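Local coordinates for protein B-129 (Sulfolobus virus 1, PDB 2WBT) that is essential for virus function, binds zinc through two C2H2-type zinc fingers and probably binds DNA, at residues Val76-Cys80 / His93-Glu98. Sequence-based numbering, arbitrary orientation.
Sequences VCPLC and HIRYTE. With ZN (zinc ion), chain C.
L79 overlaps the aliphatic part of E98: L79 CD1 lies 3.5 Å from E98 CG, and the two side chains cross at a slant. The E98 chain bends at chi2 (46°) and turns its carboxylate to the zinc ion, which E98 OE1 binds at 2.2 Å. The other oxygen, E98 OE2, accepts a hydrogen bond from the backbone N of T100, so the carboxylate is held by both oxygens.

C77 and C80, from the loop between strands 75-76 and 83-84, supply two sulfurs. C77 SG binds the zinc at 2.3 Å and C80 SG at 2.2 Å. H93, on helix 87-96, adds NE2 at 2.3 Å. C77 SG sits at the edge of the H93 ring, in its plane, while C80 SG approaches obliquely. The I94 branch ending in CD1 brings CG1 to 4.0 Å from C77 SG. L79 and I94 also pack on L117 of helix 113-122, the helix of the second finger.

No hydrogen bond links the two segments; the metal ties the 77-80 loop to the helix through H93 and to the loop after it through E98. The ligands make a C2H2 variant with glutamate as last ligand. Two thiolates and a carboxylate would probably make it net anionic.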
ATOM      1  N   VAL A  76       6.574 -13.784   7.261  1.00 22.28           N
ATOM      2  CA  VAL A  76       5.245 -13.441   7.758  1.00 22.51           C
ATOM      3  C   VAL A  76       4.181 -14.241   7.014  1.00 22.82           C
ATOM      4  O   VAL A  76       4.331 -14.551   5.831  1.00 22.82           O
ATOM      5  CB  VAL A  76       4.950 -11.935   7.577  1.00 22.50           C
ATOM      6  CG1 VAL A  76       3.636 -11.557   8.250  1.00 22.48           C
ATOM      7  CG2 VAL A  76       6.092 -11.096   8.135  1.00 22.48           C
ATOM      8  N   CYS A  77       3.109 -14.566   7.723  1.00 23.19           N
ATOM      9  CA  CYS A  77       1.977 -15.286   7.151  1.00 23.80           C
ATOM     10  C   CYS A  77       0.946 -14.292   6.606  1.00 22.96           C
ATOM     11  O   CYS A  77       0.494 -13.408   7.335  1.00 22.39           O
ATOM     12  CB  CYS A  77       1.326 -16.174   8.210  1.00 24.68           C
ATOM     13  SG  CYS A  77      -0.011 -17.200   7.601  1.00 26.66           S
ATOM     14  N   PRO A  78       0.554 -14.440   5.329  1.00 22.77           N
ATOM     15  CA  PRO A  78      -0.395 -13.495   4.740  1.00 22.68           C
ATOM     16  C   PRO A  78      -1.773 -13.518   5.400  1.00 22.66           C
ATOM     17  O   PRO A  78      -2.423 -12.478   5.487  1.00 22.65           O
ATOM     18  CB  PRO A  78      -0.493 -13.957   3.279  1.00 22.66           C
ATOM     19  CG  PRO A  78       0.703 -14.813   3.057  1.00 22.68           C
ATOM     20  CD  PRO A  78       0.947 -15.477   4.362  1.00 22.74           C
ATOM     21  N   LEU A  79      -2.202 -14.689   5.864  1.00 22.68           N
ATOM     22  CA  LEU A  79      -3.530 -14.838   6.455  1.00 22.72           C
ATOM     23  C   LEU A  79      -3.632 -14.273   7.876  1.00 22.88           C
ATOM     24  O   LEU A  79      -4.637 -13.640   8.205  1.00 22.85           O
ATOM     25  CB  LEU A  79      -3.972 -16.305   6.431  1.00 22.69           C
ATOM     26  CG  LEU A  79      -3.964 -17.003   5.066  1.00 22.63           C
ATOM     27  CD1 LEU A  79      -4.450 -18.438   5.207  1.00 22.60           C
ATOM     28  CD2 LEU A  79      -4.812 -16.249   4.049  1.00 22.60           C
ATOM     29  N   CYS A  80      -2.619 -14.489   8.715  1.00 23.03           N
ATOM     30  CA  CYS A  80      -2.653 -13.928  10.077  1.00 23.84           C
ATOM     31  C   CYS A  80      -1.689 -12.763  10.333  1.00 22.86           C
ATOM     32  O   CYS A  80      -1.832 -12.066  11.340  1.00 22.39           O
ATOM     33  CB  CYS A  80      -2.471 -15.017  11.139  1.00 24.76           C
ATOM     34  SG  CYS A  80      -0.773 -15.796  11.187  1.00 27.57           S
ATOM     35  N   HIS A  93       3.798 -23.502  10.377  1.00 24.59           N
ATOM     36  CA  HIS A  93       2.568 -22.816  10.792  1.00 25.29           C
ATOM     37  C   HIS A  93       1.505 -22.890   9.711  1.00 24.38           C
ATOM     38  O   HIS A  93       0.343 -23.178   9.997  1.00 23.86           O
ATOM     39  CB  HIS A  93       2.847 -21.347  11.130  1.00 26.43           C
ATOM     40  CG  HIS A  93       1.625 -20.469  11.127  1.00 29.10           C
ATOM     41  ND1 HIS A  93       0.756 -20.393  12.194  1.00 31.98           N
ATOM     42  CD2 HIS A  93       1.151 -19.605  10.197  1.00 32.00           C
ATOM     43  CE1 HIS A  93      -0.208 -19.531  11.917  1.00 32.62           C
ATOM     44  NE2 HIS A  93       0.009 -19.037  10.711  1.00 32.60           N
ATOM     45  N   ILE A  94       1.903 -22.608   8.475  1.00 24.06           N
ATOM     46  CA  ILE A  94       0.973 -22.629   7.347  1.00 23.81           C
ATOM     47  C   ILE A  94       0.450 -24.040   7.091  1.00 23.65           C
ATOM     48  O   ILE A  94      -0.744 -24.229   6.851  1.00 23.63           O
ATOM     49  CB  ILE A  94       1.623 -22.067   6.065  1.00 23.79           C
ATOM     50  CG1 ILE A  94       1.685 -20.540   6.135  1.00 23.75           C
ATOM     51  CG2 ILE A  94       0.837 -22.482   4.826  1.00 23.78           C
ATOM     52  CD1 ILE A  94       2.474 -19.909   5.008  1.00 23.73           C
ATOM     53  N   ARG A  95       1.343 -25.023   7.153  1.00 23.49           N
ATOM     54  CA  ARG A  95       0.967 -26.413   6.907  1.00 23.39           C
ATOM     55  C   ARG A  95       0.058 -26.990   7.996  1.00 23.38           C
ATOM     56  O   ARG A  95      -0.923 -27.667   7.685  1.00 23.37           O
ATOM     57  CB  ARG A  95       2.208 -27.295   6.751  1.00 23.36           C
ATOM     58  CG  ARG A  95       1.878 -28.760   6.532  1.00 23.29           C
ATOM     59  CD  ARG A  95       3.044 -29.528   5.962  1.00 23.21           C
ATOM     60  NE  ARG A  95       2.713 -30.940   5.788  1.00 23.16           N
ATOM     61  CZ  ARG A  95       3.534 -31.854   5.277  1.00 23.13           C
ATOM     62  NH1 ARG A  95       4.758 -31.520   4.878  1.00 23.12           N
ATOM     63  NH2 ARG A  95       3.129 -33.114   5.163  1.00 23.12           N
ATOM     64  N   TYR A  96       0.381 -26.720   9.260  1.00 23.39           N
ATOM     65  CA  TYR A  96      -0.302 -27.377  10.386  1.00 23.42           C
ATOM     66  C   TYR A  96      -1.193 -26.479  11.255  1.00 23.55           C
ATOM     67  O   TYR A  96      -2.127 -26.978  11.886  1.00 23.55           O
ATOM     68  CB  TYR A  96       0.726 -28.076  11.282  1.00 23.39           C
ATOM     69  CG  TYR A  96       1.479 -29.190  10.590  1.00 23.28           C
ATOM     70  CD1 TYR A  96       0.918 -30.457  10.458  1.00 23.19           C
ATOM     71  CD2 TYR A  96       2.751 -28.977  10.066  1.00 23.19           C
ATOM     72  CE1 TYR A  96       1.606 -31.485   9.822  1.00 23.15           C
ATOM     73  CE2 TYR A  96       3.447 -29.997   9.429  1.00 23.15           C
ATOM     74  CZ  TYR A  96       2.868 -31.248   9.310  1.00 23.14           C
ATOM     75  OH  TYR A  96       3.553 -32.261   8.680  1.00 23.12           O
ATOM     76  N   THR A  97      -0.922 -25.176  11.286  1.00 23.72           N
ATOM     77  CA  THR A  97      -1.541 -24.283  12.283  1.00 23.88           C
ATOM     78  C   THR A  97      -2.485 -23.198  11.732  1.00 24.05           C
ATOM     79  O   THR A  97      -3.340 -22.700  12.467  1.00 24.06           O
ATOM     80  CB  THR A  97      -0.453 -23.608  13.155  1.00 23.87           C
ATOM     81  OG1 THR A  97       0.477 -24.597  13.618  1.00 23.87           O
ATOM     82  CG2 THR A  97      -1.072 -22.902  14.356  1.00 23.87           C
ATOM     83  N   GLU A  98      -2.343 -22.838  10.458  1.00 24.26           N
ATOM     84  CA  GLU A  98      -3.158 -21.769   9.868  1.00 24.43           C
ATOM     85  C   GLU A  98      -4.471 -22.324   9.301  1.00 24.57           C
ATOM     86  O   GLU A  98      -4.460 -23.053   8.307  1.00 24.58           O
ATOM     87  CB  GLU A  98      -2.366 -21.034   8.778  1.00 24.44           C
ATOM     88  CG  GLU A  98      -3.121 -19.896   8.093  1.00 24.47           C
ATOM     89  CD  GLU A  98      -3.829 -18.983   9.079  1.00 24.49           C
ATOM     90  OE1 GLU A  98      -3.135 -18.240   9.814  1.00 24.50           O
ATOM     91  OE2 GLU A  98      -5.077 -19.014   9.122  1.00 24.50           O
TER
HETATM   92 ZN    ZN C1130      -1.173 -17.367   9.627  1.00 48.26          ZN